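Local coordinates for protein oligopeptide ABC transporter OppAIV (Borrelia burgdorferi B31, PDB 4GL8) that probably binds oligopeptides outside the cytoplasmic membrane and passes them to an ABC transporter for uptake, as related solute-binding proteins do, at residues Leu43-Ile48 with Gly55-Met60; Leu62-Gly67 with Lys160-Thr165; Phe93-Asn98 with Ile107-Ile112; Met187-Lys192 with Asn202-Gly207. All coordinates share one frame; numbering follows the deposited sequence. Where two conformers were deposited one is given.

Interaction 1 (Leu43-Ile48 with Gly55-Met60); sequences LDAQLI and GIVSQM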
loop_
_atom_site.group_PDB
_atom_site.type_symbol
_atom_site.label_atom_id
_atom_site.label_comp_id
_atom_site.label_asym_id
_atom_site.label_seq_id
_atom_site.Cartn_x
_atom_site.Cartn_y
_atom_site.Cartn_z
ATOM N N LEU A 43 -9.810 0.282 -10.887
ATOM C CA LEU A 43 -8.950 1.353 -11.346
ATOM C C LEU A 43 -9.442 2.755 -10.906
ATOM O O LEU A 43 -8.976 3.777 -11.425
ATOM C CB LEU A 43 -8.747 1.240 -12.861
ATOM C CG LEU A 43 -8.001 -0.085 -13.172
ATOM C CD1 LEU A 43 -7.811 -0.274 -14.666
ATOM C CD2 LEU A 43 -6.661 -0.191 -12.453
ATOM N N ASP A 44 -10.309 2.781 -9.897
ATOM C CA ASP A 44 -10.895 4.019 -9.375
ATOM C C ASP A 44 -10.042 4.433 -8.175
ATOM O O ASP A 44 -10.015 3.738 -7.169
ATOM C CB ASP A 44 -12.333 3.734 -8.952
ATOM C CG ASP A 44 -13.084 4.975 -8.499
ATOM O OD1 ASP A 44 -12.464 5.921 -7.981
ATOM O OD2 ASP A 44 -14.324 4.995 -8.656
ATOM N N ALA A 45 -9.346 5.552 -8.295
ATOM C CA ALA A 45 -8.346 5.956 -7.305
ATOM C C ALA A 45 -8.922 6.144 -5.915
ATOM O O ALA A 45 -8.181 6.044 -4.914
ATOM C CB ALA A 45 -7.621 7.246 -7.751
ATOM N N GLN A 46 -10.217 6.414 -5.837
ATOM C CA GLN A 46 -10.845 6.708 -4.547
ATOM C C GLN A 46 -11.330 5.428 -3.890
ATOM O O GLN A 46 -11.763 5.463 -2.744
ATOM C CB GLN A 46 -11.970 7.728 -4.710
ATOM C CG GLN A 46 -11.450 9.062 -5.225
ATOM C CD GLN A 46 -12.485 10.175 -5.181
ATOM O OE1 GLN A 46 -13.687 9.936 -5.287
ATOM N NE2 GLN A 46 -12.006 11.409 -4.984
ATOM N N LEU A 47 -11.249 4.306 -4.617
ATOM C CA LEU A 47 -11.629 3.002 -4.074
ATOM C C LEU A 47 -10.430 2.061 -3.956
ATOM O O LEU A 47 -10.523 1.063 -3.297
ATOM C CB LEU A 47 -12.698 2.334 -4.952
ATOM C CG LEU A 47 -13.980 3.117 -5.244
ATOM C CD1 LEU A 47 -14.898 2.352 -6.193
ATOM C CD2 LEU A 47 -14.758 3.454 -3.973
ATOM N N ILE A 48 -9.321 2.347 -4.618
ATOM C CA ILE A 48 -8.151 1.441 -4.581
ATOM C C ILE A 48 -7.532 1.434 -3.205
ATOM O O ILE A 48 -7.277 2.496 -2.656
ATOM C CB ILE A 48 -7.065 1.889 -5.594
ATOM C CG1 ILE A 48 -7.501 1.559 -7.012
ATOM C CG2 ILE A 48 -5.737 1.195 -5.333
ATOM C CD1 ILE A 48 -6.829 2.428 -8.043
ATOM N N GLY A 55 -0.276 1.154 -8.501
ATOM C CA GLY A 55 0.833 1.260 -9.415
ATOM C C GLY A 55 0.392 1.563 -10.836
ATOM O O GLY A 55 1.075 2.277 -11.579
ATOM N N ILE A 56 -0.778 1.050 -11.200
ATOM C CA ILE A 56 -1.359 1.323 -12.491
ATOM C C ILE A 56 -1.966 2.739 -12.527
ATOM O O ILE A 56 -1.677 3.530 -13.428
ATOM C CB ILE A 56 -2.382 0.222 -12.841
ATOM C CG1 ILE A 56 -1.653 -1.091 -13.094
ATOM C CG2 ILE A 56 -3.207 0.597 -14.062
ATOM C CD1 ILE A 56 -2.535 -2.298 -12.992
ATOM N N VAL A 57 -2.813 3.052 -11.562
ATOM C CA VAL A 57 -3.536 4.315 -11.563
ATOM C C VAL A 57 -2.591 5.507 -11.509
ATOM O O VAL A 57 -2.889 6.557 -12.054
ATOM C CB VAL A 57 -4.533 4.387 -10.378
ATOM C CG1 VAL A 57 -4.239 5.522 -9.416
ATOM C CG2 VAL A 57 -5.928 4.515 -10.871
ATOM N N SER A 58 -1.463 5.339 -10.834
ATOM C CA SER A 58 -0.474 6.383 -10.746
ATOM C C SER A 58 0.123 6.707 -12.129
ATOM O O SER A 58 0.636 7.819 -12.314
ATOM C CB SER A 58 0.602 6.020 -9.707
ATOM O OG SER A 58 1.459 4.981 -10.228
ATOM N N GLN A 59 0.003 5.790 -13.113
ATOM C CA GLN A 59 0.465 6.078 -14.470
ATOM C C GLN A 59 -0.551 6.876 -15.265
ATOM O O GLN A 59 -0.240 7.326 -16.360
ATOM C CB GLN A 59 0.817 4.815 -15.254
ATOM C CG GLN A 59 1.615 3.784 -14.489
ATOM C CD GLN A 59 2.861 4.368 -13.861
ATOM O OE1 GLN A 59 3.656 5.030 -14.525
ATOM N NE2 GLN A 59 3.023 4.149 -12.559
ATOM N N MET A 60 -1.747 7.074 -14.703
ATOM C CA MET A 60 -2.819 7.705 -15.418
ATOM C C MET A 60 -3.320 8.975 -14.790
ATOM O O MET A 60 -3.787 9.815 -15.508
ATOM C CB MET A 60 -3.982 6.751 -15.579
ATOM C CG MET A 60 -3.577 5.481 -16.277
ATOM S SD MET A 60 -4.970 4.504 -16.823
ATOM C CE MET A 60 -5.476 3.762 -15.295
#

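Interaction 2 (Leu62-Gly67 with Lys160-Thr165); sequences LGILDG and KTLEIT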
loop_
_atom_site.group_PDB
_atom_site.type_symbol
_atom_site.label_atom_id
_atom_site.label_comp_id
_atom_site.label_asym_id
_atom_site.label_seq_id
_atom_site.Cartn_x
_atom_site.Cartn_y
_atom_site.Cartn_z
ATOM N N LEU A 62 -2.549 12.225 -12.306
ATOM C CA LEU A 62 -1.643 13.146 -11.648
ATOM C C LEU A 62 -2.263 13.662 -10.351
ATOM O O LEU A 62 -3.393 14.133 -10.347
ATOM C CB LEU A 62 -1.390 14.303 -12.592
ATOM C CG LEU A 62 -0.156 15.150 -12.380
ATOM C CD1 LEU A 62 1.104 14.276 -12.427
ATOM C CD2 LEU A 62 -0.146 16.229 -13.471
ATOM N N GLY A 63 -1.548 13.502 -9.250
ATOM C CA GLY A 63 -1.933 14.075 -7.987
ATOM C C GLY A 63 -1.631 15.563 -7.901
ATOM O O GLY A 63 -1.007 16.134 -8.787
ATOM N N ILE A 64 -2.068 16.195 -6.810
ATOM C CA ILE A 64 -1.759 17.604 -6.597
ATOM C C ILE A 64 -0.223 17.695 -6.555
ATOM O O ILE A 64 0.386 18.618 -7.121
ATOM C CB ILE A 64 -2.453 18.168 -5.333
ATOM C CG1 ILE A 64 -3.982 18.187 -5.530
ATOM C CG2 ILE A 64 -1.988 19.586 -5.064
ATOM C CD1 ILE A 64 -4.783 18.331 -4.246
ATOM N N LEU A 65 0.379 16.723 -5.897
ATOM C CA LEU A 65 1.774 16.483 -5.990
ATOM C C LEU A 65 1.868 15.128 -6.663
ATOM O O LEU A 65 0.923 14.352 -6.623
ATOM C CB LEU A 65 2.436 16.437 -4.631
ATOM C CG LEU A 65 2.346 17.650 -3.720
ATOM C CD1 LEU A 65 3.518 17.626 -2.766
ATOM C CD2 LEU A 65 2.346 18.952 -4.480
ATOM N N ASP A 66 3.007 14.873 -7.276
ATOM C CA ASP A 66 3.271 13.688 -8.039
ATOM C C ASP A 66 4.412 12.987 -7.295
ATOM O O ASP A 66 5.072 13.596 -6.443
ATOM C CB ASP A 66 3.724 14.159 -9.434
ATOM C CG ASP A 66 3.848 13.039 -10.468
ATOM O OD1 ASP A 66 3.124 12.024 -10.388
ATOM O OD2 ASP A 66 4.664 13.202 -11.408
ATOM N N GLY A 67 4.640 11.713 -7.606
ATOM C CA GLY A 67 5.717 10.949 -7.006
ATOM C C GLY A 67 7.009 11.320 -7.682
ATOM O O GLY A 67 7.046 11.633 -8.880
ATOM N N LYS A 160 -7.378 28.477 -10.455
ATOM C CA LYS A 160 -6.054 27.857 -10.370
ATOM C C LYS A 160 -5.536 27.821 -8.937
ATOM O O LYS A 160 -4.327 27.760 -8.735
ATOM C CB LYS A 160 -5.049 28.625 -11.218
ATOM C CG LYS A 160 -5.426 28.857 -12.680
ATOM C CD LYS A 160 -4.171 29.308 -13.421
ATOM C CE LYS A 160 -4.434 30.313 -14.515
ATOM N NZ LYS A 160 -4.701 29.568 -15.779
ATOM N N THR A 161 -6.416 27.889 -7.941
ATOM C CA THR A 161 -5.945 27.950 -6.563
ATOM C C THR A 161 -6.786 27.120 -5.608
ATOM O O THR A 161 -7.986 27.355 -5.423
ATOM C CB THR A 161 -5.841 29.399 -6.070
ATOM O OG1 THR A 161 -5.232 30.214 -7.088
ATOM C CG2 THR A 161 -4.987 29.468 -4.837
ATOM N N LEU A 162 -6.140 26.145 -4.979
ATOM C CA LEU A 162 -6.851 25.206 -4.085
ATOM C C LEU A 162 -6.289 25.334 -2.689
ATOM O O LEU A 162 -5.082 25.274 -2.499
ATOM C CB LEU A 162 -6.713 23.777 -4.577
ATOM C CG LEU A 162 -7.509 22.760 -3.744
ATOM C CD1 LEU A 162 -8.963 22.758 -4.172
ATOM C CD2 LEU A 162 -6.931 21.377 -3.855
ATOM N N GLU A 163 -7.156 25.538 -1.710
ATOM C CA GLU A 163 -6.696 25.631 -0.331
ATOM C C GLU A 163 -7.154 24.420 0.467
ATOM O O GLU A 163 -8.347 24.096 0.465
ATOM C CB GLU A 163 -7.268 26.883 0.295
ATOM C CG GLU A 163 -6.700 27.292 1.623
ATOM C CD GLU A 163 -7.575 28.342 2.295
ATOM O OE1 GLU A 163 -8.687 27.976 2.818
ATOM O OE2 GLU A 163 -7.156 29.531 2.310
ATOM N N ILE A 164 -6.221 23.780 1.157
ATOM C CA ILE A 164 -6.548 22.697 2.070
ATOM C C ILE A 164 -6.093 23.058 3.489
ATOM O O ILE A 164 -4.895 23.345 3.729
ATOM C CB ILE A 164 -5.885 21.385 1.646
ATOM C CG1 ILE A 164 -6.345 21.011 0.251
ATOM C CG2 ILE A 164 -6.245 20.264 2.623
ATOM C CD1 ILE A 164 -5.712 19.748 -0.260
ATOM N N THR A 165 -7.054 23.058 4.403
ATOM C CA THR A 165 -6.824 23.366 5.807
ATOM C C THR A 165 -6.763 22.056 6.607
ATOM O O THR A 165 -7.708 21.273 6.577
ATOM C CB THR A 165 -7.936 24.304 6.373
ATOM O OG1 THR A 165 -7.977 25.500 5.602
ATOM C CG2 THR A 165 -7.660 24.711 7.811
#

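Interaction 3 (Phe93-Asn98 with Ile107-Ile112); sequences FHLRDN and ITAEGI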
loop_
_atom_site.group_PDB
_atom_site.type_symbol
_atom_site.label_atom_id
_atom_site.label_comp_id
_atom_site.label_asym_id
_atom_site.label_seq_id
_atom_site.Cartn_x
_atom_site.Cartn_y
_atom_site.Cartn_z
ATOM N N PHE A 93 -2.277 25.549 -2.776
ATOM C CA PHE A 93 -1.682 25.018 -3.995
ATOM C C PHE A 93 -2.031 25.891 -5.214
ATOM O O PHE A 93 -3.195 26.239 -5.451
ATOM C CB PHE A 93 -2.149 23.564 -4.192
ATOM C CG PHE A 93 -1.761 22.672 -3.067
ATOM C CD1 PHE A 93 -0.488 22.104 -3.024
ATOM C CD2 PHE A 93 -2.617 22.458 -2.006
ATOM C CE1 PHE A 93 -0.094 21.331 -1.958
ATOM C CE2 PHE A 93 -2.232 21.656 -0.931
ATOM C CZ PHE A 93 -0.967 21.116 -0.897
ATOM N N HIS A 94 -0.995 26.245 -5.975
ATOM C CA HIS A 94 -1.141 27.040 -7.205
ATOM C C HIS A 94 -1.036 26.088 -8.378
ATOM O O HIS A 94 0.020 25.487 -8.594
ATOM C CB HIS A 94 -0.052 28.114 -7.270
ATOM C CG HIS A 94 0.013 28.945 -6.039
ATOM N ND1 HIS A 94 -0.872 29.986 -5.800
ATOM C CD2 HIS A 94 0.810 28.864 -4.950
ATOM C CE1 HIS A 94 -0.603 30.522 -4.618
ATOM N NE2 HIS A 94 0.408 29.855 -4.078
ATOM N N LEU A 95 -2.150 25.902 -9.085
ATOM C CA LEU A 95 -2.197 24.944 -10.187
ATOM C C LEU A 95 -1.411 25.504 -11.383
ATOM O O LEU A 95 -1.386 26.723 -11.599
ATOM C CB LEU A 95 -3.662 24.627 -10.582
ATOM C CG LEU A 95 -4.570 24.079 -9.473
ATOM C CD1 LEU A 95 -5.965 23.738 -9.977
ATOM C CD2 LEU A 95 -3.966 22.881 -8.744
ATOM N N ARG A 96 -0.741 24.628 -12.137
ATOM C CA ARG A 96 -0.133 25.050 -13.405
ATOM C C ARG A 96 -1.217 25.423 -14.426
ATOM O O ARG A 96 -2.373 25.033 -14.282
ATOM C CB ARG A 96 0.806 23.994 -13.976
ATOM C CG ARG A 96 0.155 22.656 -14.247
ATOM C CD ARG A 96 1.204 21.633 -14.666
ATOM N NE ARG A 96 1.992 21.156 -13.538
ATOM C CZ ARG A 96 3.263 21.441 -13.306
ATOM N NH1 ARG A 96 3.948 22.198 -14.146
ATOM N NH2 ARG A 96 3.878 20.924 -12.230
ATOM N N ASP A 97 -0.815 26.208 -15.426
ATOM C CA ASP A 97 -1.687 26.647 -16.518
ATOM C C ASP A 97 -2.096 25.531 -17.460
ATOM O O ASP A 97 -1.356 24.574 -17.657
ATOM C CB ASP A 97 -0.974 27.717 -17.358
ATOM C CG ASP A 97 -0.638 28.952 -16.557
ATOM O OD1 ASP A 97 -1.304 29.200 -15.526
ATOM O OD2 ASP A 97 0.291 29.688 -16.947
ATOM N N ASN A 98 -3.276 25.692 -18.052
ATOM C CA ASN A 98 -3.763 24.835 -19.142
ATOM C C ASN A 98 -3.934 23.375 -18.761
ATOM O O ASN A 98 -3.764 22.495 -19.595
ATOM C CB ASN A 98 -2.830 24.951 -20.356
ATOM C CG ASN A 98 -2.635 26.398 -20.802
ATOM O OD1 ASN A 98 -3.571 27.199 -20.776
ATOM N ND2 ASN A 98 -1.414 26.739 -21.202
ATOM N N ILE A 107 -9.153 21.208 -15.813
ATOM C CA ILE A 107 -9.044 20.812 -14.425
ATOM C C ILE A 107 -8.920 22.126 -13.640
ATOM O O ILE A 107 -7.916 22.819 -13.753
ATOM C CB ILE A 107 -7.802 19.917 -14.204
ATOM C CG1 ILE A 107 -7.772 18.756 -15.206
ATOM C CG2 ILE A 107 -7.744 19.372 -12.778
ATOM C CD1 ILE A 107 -6.680 17.732 -14.957
ATOM N N THR A 108 -9.958 22.476 -12.888
ATOM C CA THR A 108 -10.019 23.670 -12.077
ATOM C C THR A 108 -9.990 23.245 -10.599
ATOM O O THR A 108 -10.261 22.079 -10.257
ATOM C CB THR A 108 -11.356 24.384 -12.279
ATOM O OG1 THR A 108 -12.397 23.490 -11.878
ATOM C CG2 THR A 108 -11.580 24.817 -13.752
ATOM N N ALA A 109 -9.709 24.202 -9.715
ATOM C CA ALA A 109 -9.694 23.923 -8.276
ATOM C C ALA A 109 -11.087 23.507 -7.766
ATOM O O ALA A 109 -11.188 22.737 -6.824
ATOM C CB ALA A 109 -9.188 25.129 -7.511
ATOM N N GLU A 110 -12.144 24.023 -8.388
ATOM C CA GLU A 110 -13.512 23.582 -8.076
ATOM C C GLU A 110 -13.758 22.123 -8.501
ATOM O O GLU A 110 -14.396 21.360 -7.786
ATOM C CB GLU A 110 -14.546 24.540 -8.708
ATOM C CG GLU A 110 -16.011 24.196 -8.430
ATOM C CD GLU A 110 -16.390 24.354 -6.965
ATOM O OE1 GLU A 110 -15.907 25.273 -6.268
ATOM O OE2 GLU A 110 -17.205 23.555 -6.484
ATOM N N GLY A 111 -13.249 21.721 -9.650
ATOM C CA GLY A 111 -13.305 20.297 -10.011
ATOM C C GLY A 111 -12.586 19.369 -9.027
ATOM O O GLY A 111 -13.029 18.251 -8.713
ATOM N N ILE A 112 -11.483 19.836 -8.489
ATOM C CA ILE A 112 -10.758 19.028 -7.544
ATOM C C ILE A 112 -11.522 18.968 -6.222
ATOM O O ILE A 112 -11.645 17.921 -5.569
ATOM C CB ILE A 112 -9.345 19.572 -7.362
ATOM C CG1 ILE A 112 -8.574 19.421 -8.660
ATOM C CG2 ILE A 112 -8.625 18.840 -6.235
ATOM C CD1 ILE A 112 -7.238 20.132 -8.626
#

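Interaction 4 (Met187-Lys192 with Asn202-Gly207); sequences MHVIEK and NMVVSG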
loop_
_atom_site.group_PDB
_atom_site.type_symbol
_atom_site.label_atom_id
_atom_site.label_comp_id
_atom_site.label_asym_id
_atom_site.label_seq_id
_atom_site.Cartn_x
_atom_site.Cartn_y
_atom_site.Cartn_z
ATOM N N MET A 187 -14.969 14.518 -12.219
ATOM C CA MET A 187 -16.329 14.470 -11.736
ATOM C C MET A 187 -17.376 14.590 -12.826
ATOM O O MET A 187 -18.418 13.993 -12.697
ATOM C CB MET A 187 -16.564 15.476 -10.615
ATOM C CG MET A 187 -15.948 14.994 -9.290
ATOM S SD MET A 187 -16.398 13.308 -8.810
ATOM C CE MET A 187 -18.112 13.530 -8.383
ATOM N N HIS A 188 -17.086 15.311 -13.905
ATOM C CA HIS A 188 -18.021 15.399 -15.043
ATOM C C HIS A 188 -18.313 14.016 -15.662
ATOM O O HIS A 188 -19.448 13.719 -16.085
ATOM C CB HIS A 188 -17.558 16.467 -16.076
ATOM C CG HIS A 188 -16.375 16.069 -16.917
ATOM N ND1 HIS A 188 -15.078 16.085 -16.450
ATOM C CD2 HIS A 188 -16.296 15.708 -18.224
ATOM C CE1 HIS A 188 -14.257 15.728 -17.418
ATOM N NE2 HIS A 188 -14.970 15.520 -18.510
ATOM N N VAL A 189 -17.304 13.150 -15.629
ATOM C CA VAL A 189 -17.388 11.820 -16.237
ATOM C C VAL A 189 -18.003 10.808 -15.260
ATOM O O VAL A 189 -18.801 9.971 -15.649
ATOM C CB VAL A 189 -15.997 11.385 -16.736
ATOM C CG1 VAL A 189 -15.901 9.887 -16.927
ATOM C CG2 VAL A 189 -15.624 12.134 -18.011
ATOM N N ILE A 190 -17.656 10.909 -13.989
ATOM C CA ILE A 190 -18.293 10.104 -12.936
ATOM C C ILE A 190 -19.784 10.418 -12.828
ATOM O O ILE A 190 -20.621 9.525 -12.784
ATOM C CB ILE A 190 -17.602 10.356 -11.584
ATOM C CG1 ILE A 190 -16.172 9.798 -11.649
ATOM C CG2 ILE A 190 -18.420 9.760 -10.426
ATOM C CD1 ILE A 190 -15.248 10.235 -10.545
ATOM N N GLU A 191 -20.111 11.699 -12.797
ATOM C CA GLU A 191 -21.513 12.134 -12.788
ATOM C C GLU A 191 -22.337 11.473 -13.898
ATOM O O GLU A 191 -23.459 11.083 -13.696
ATOM C CB GLU A 191 -21.580 13.621 -13.034
ATOM C CG GLU A 191 -22.320 14.348 -11.971
ATOM C CD GLU A 191 -21.382 14.816 -10.893
ATOM O OE1 GLU A 191 -20.674 15.833 -11.136
ATOM O OE2 GLU A 191 -21.379 14.174 -9.816
ATOM N N LYS A 192 -21.730 11.377 -15.075
ATOM C CA LYS A 192 -22.356 10.871 -16.268
ATOM C C LYS A 192 -22.457 9.343 -16.279
ATOM O O LYS A 192 -23.550 8.799 -16.440
ATOM C CB LYS A 192 -21.554 11.391 -17.453
ATOM C CG LYS A 192 -22.082 11.043 -18.822
ATOM C CD LYS A 192 -21.777 12.170 -19.815
ATOM C CE LYS A 192 -21.413 11.643 -21.203
ATOM N NZ LYS A 192 -22.235 12.292 -22.275
ATOM N N ASN A 202 -14.792 5.102 -21.405
ATOM C CA ASN A 202 -15.278 6.255 -20.625
ATOM C C ASN A 202 -14.227 6.968 -19.804
ATOM O O ASN A 202 -14.316 8.170 -19.597
ATOM C CB ASN A 202 -16.390 5.813 -19.698
ATOM C CG ASN A 202 -17.546 5.175 -20.444
ATOM O OD1 ASN A 202 -17.934 5.615 -21.511
ATOM N ND2 ASN A 202 -18.086 4.127 -19.870
ATOM N N MET A 203 -13.235 6.236 -19.312
ATOM C CA MET A 203 -12.261 6.846 -18.413
ATOM C C MET A 203 -11.550 8.015 -19.090
ATOM O O MET A 203 -11.115 7.884 -20.210
ATOM C CB MET A 203 -11.211 5.827 -17.972
ATOM C CG MET A 203 -10.169 6.469 -17.089
ATOM S SD MET A 203 -8.983 5.318 -16.444
ATOM C CE MET A 203 -9.941 4.497 -15.159
ATOM N N VAL A 204 -11.430 9.147 -18.412
ATOM C CA VAL A 204 -10.587 10.236 -18.897
ATOM C C VAL A 204 -9.633 10.509 -17.783
ATOM O O VAL A 204 -9.955 10.259 -16.632
ATOM C CB VAL A 204 -11.376 11.525 -19.254
ATOM C CG1 VAL A 204 -12.386 11.255 -20.373
ATOM C CG2 VAL A 204 -12.032 12.120 -18.020
ATOM N N VAL A 205 -8.445 11.002 -18.115
ATOM C CA VAL A 205 -7.338 11.005 -17.159
ATOM C C VAL A 205 -6.577 12.321 -17.234
ATOM O O VAL A 205 -6.737 13.085 -18.184
ATOM C CB VAL A 205 -6.343 9.844 -17.451
ATOM C CG1 VAL A 205 -7.078 8.522 -17.674
ATOM C CG2 VAL A 205 -5.473 10.155 -18.661
ATOM N N SER A 206 -5.708 12.532 -16.242
ATOM C CA SER A 206 -4.882 13.736 -16.114
ATOM C C SER A 206 -3.396 13.481 -16.309
ATOM O O SER A 206 -2.621 14.418 -16.437
ATOM C CB SER A 206 -5.085 14.339 -14.714
ATOM O OG SER A 206 -4.836 13.352 -13.721
ATOM N N GLY A 207 -2.981 12.221 -16.327
ATOM C CA GLY A 207 -1.546 11.883 -16.324
ATOM C C GLY A 207 -1.027 11.484 -17.696
ATOM O O GLY A 207 -1.716 11.649 -18.705
#

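Interaction 1 (Leu43-Ile48 with Gly55-Met60)
V57, on helix 51-57, presses its CG2 methyl against the loop 43-48. That loop, which leads from strand 31-35 to helix 51-57 in this family 5 solute-binding protein, is shaped by an Asx turn at D44. The tight part of the contact is all at this methyl, which lies 3.2 Å from the carbonyl O of L43 and 3.6 Å from I48 CD1. I48 and V57 reach toward each other tip to tip. V57 has a chi1 of 119°, away from the usual staggered values, which suggests some strain in this corner. A compact beta-branched valine suits the place, since it offers two methyls close to the backbone. Looser packing flanks it: L43 CD2 meets I56 CG2 at 3.9 Å, and A45 CB reaches V57 CG1 only at 4.1 Å. Nearer solvent are L47 and S58, both partly exposed and neither touching the other segment. The loop holds its own shape. D44 OD1 accepts from Q46 N at 3.1 Å, met on the anti side and somewhat out of the carboxylate plane, while OD2 pairs with R118 and W197, and D44 O accepts from both L47 N and I48 N. Within 55-60, Q59 NE2, which also reaches F520 O, donates to G55 O at 2.9 Å, nearly straight at 163° and with the acceptor 7° out of the amide plane.

Interaction 2 (Leu62-Gly67 with Lys160-Thr165)
I64 meets L162 and I164 through side-chain carbon alone. Its CD1 methyl comes to 3.7 Å from L162 CD2, the two side chains crossing at about a right angle, and to 4.3 Å from I164 CD1. I64 was deposited in two conformers, and these distances belong to one of them, so the closest approach should be read with some caution. L162 turns its CG opposite the backbone N (chi1 -176°), which carries the CD2 branch out from its strand toward the isoleucine. Branched aliphatic residues suit all three places, because all three are buried and carry no polar group to satisfy. The contact reaches over one face of a five-stranded antiparallel sheet, from just before edge strand 65-67 to strand 161-165, past 74-84 and 90-95. The CA atoms of I64 and L162 are 9.5 Å apart, too far for backbone pairing, and F93 and A79 from the intervening strands also touch I64. Helix 109-119 covers the same face, with Y116 on I64 and both A109 and I112 on L162. Backbone hydrogen bonding belongs to the neighbouring strands instead: I64 pairs with A79, while K160 and L162 pair with L95 and F93. Among side-chain polar bonds, T161 OG1 binds D158 OD1 at the turn ahead of its strand. D66, partly exposed on edge strand 65-67, has a long, weak ion pair with R75.

Interaction 3 (Phe93-Asn98 with Ile107-Ile112)
The flat peptide unit joining T108 to A109 turns one face to L95, whose CD1 methyl rests over it, 4.1 Å from T108 C and 3.8 Å from A109 N. I107 O, of the preceding peptide unit, lies on the same side, 4.3 Å from L95 CD1. L95 reaches this spot with CG anti to its carbonyl carbon (chi1 -57°). From the helix, I112 CD1 approaches tip to tip at 4.1 Å, and A109 CB adds a further methyl. A small alanine suits the first turn, where its side chain faces the strand and also touches L162 and A156. The contact seats the start of helix 109-119 on strand 90-95 of the antiparallel sheet, and T108 is the N-cap. With chi1 at 61°, the T108 hydroxyl swings toward the helix and OG1 accepts from G111 N at 3.0 Å, with an angle of 163° at the hydrogen; T108 O takes I112 N at 3.1 Å. Leucine fits the strand side because it is long enough to reach the cap region. Beyond the strand end, R96 makes a cation-pi contact with Y229 and donates from NE to G77 O.

Interaction 4 (Met187-Lys192 with Asn202-Gly207)
H188 and V189, which meet V204 and N202 across the contact, sit on a helical turn tied by a 2.9 Å bond from E191 N to M187 O, the shortest hydrogen bond within either segment. K192 N makes only weak bonds, to H188 O and V189 O. V189 is the main contributor. Its CG1, anti to the backbone N (chi1 160°), lies 3.5 Å from the carbonyl O of N202, while CG2 reaches V204 CG2 at 3.6 Å and V204 CG1 at 4.1 Å, the two valines crossing obliquely. That CG2 also stands 3.4 Å above the ring plane of its neighbour H188, toward the rim, so the methyl, the imidazole and V204 CG2 meet in one corner. H188 CE1 touches V204 CG2 more loosely at 4.3 Å. Two short, branched valines suit an edge where a helix must lie close to an extended loop. Together they seat helix 187-193 against the loop leading to strand 209-215. The polar ends are engaged by residues outside the two segments: H188 NE2 bonds D103 OD2 and its ring meets W101 at about 50°, while N202 ND2 bonds R196 O. Thus the faces touch through nondirectional carbon contacts, while the nearby carboxylate of D103 probably helps fix the turn of the imidazole and would probably favour its protonated form.

Overall arrangement
Interactions 2 and 3 are the closest pair, with centres about 8 Å apart, since strands 90-95 and 161-165 are neighbours in one sheet: F93 N donates to L162 O at 2.8 Å. Interaction 3 is nested within the loop that interaction 2 closes. Interactions 1 and 4, with centres about 13 Å apart, join at the probable hydrogen bond between M60 O and G207 N, 2.7 Å. Residue S206 links the rest: its OG accepts from L62 N at 2.9 Å, tying interactions 2 and 4, and its CB packs on I107 CD1 of interaction 3. Interactions 1 and 3 do not touch, their nearest atoms being about 7 Å apart.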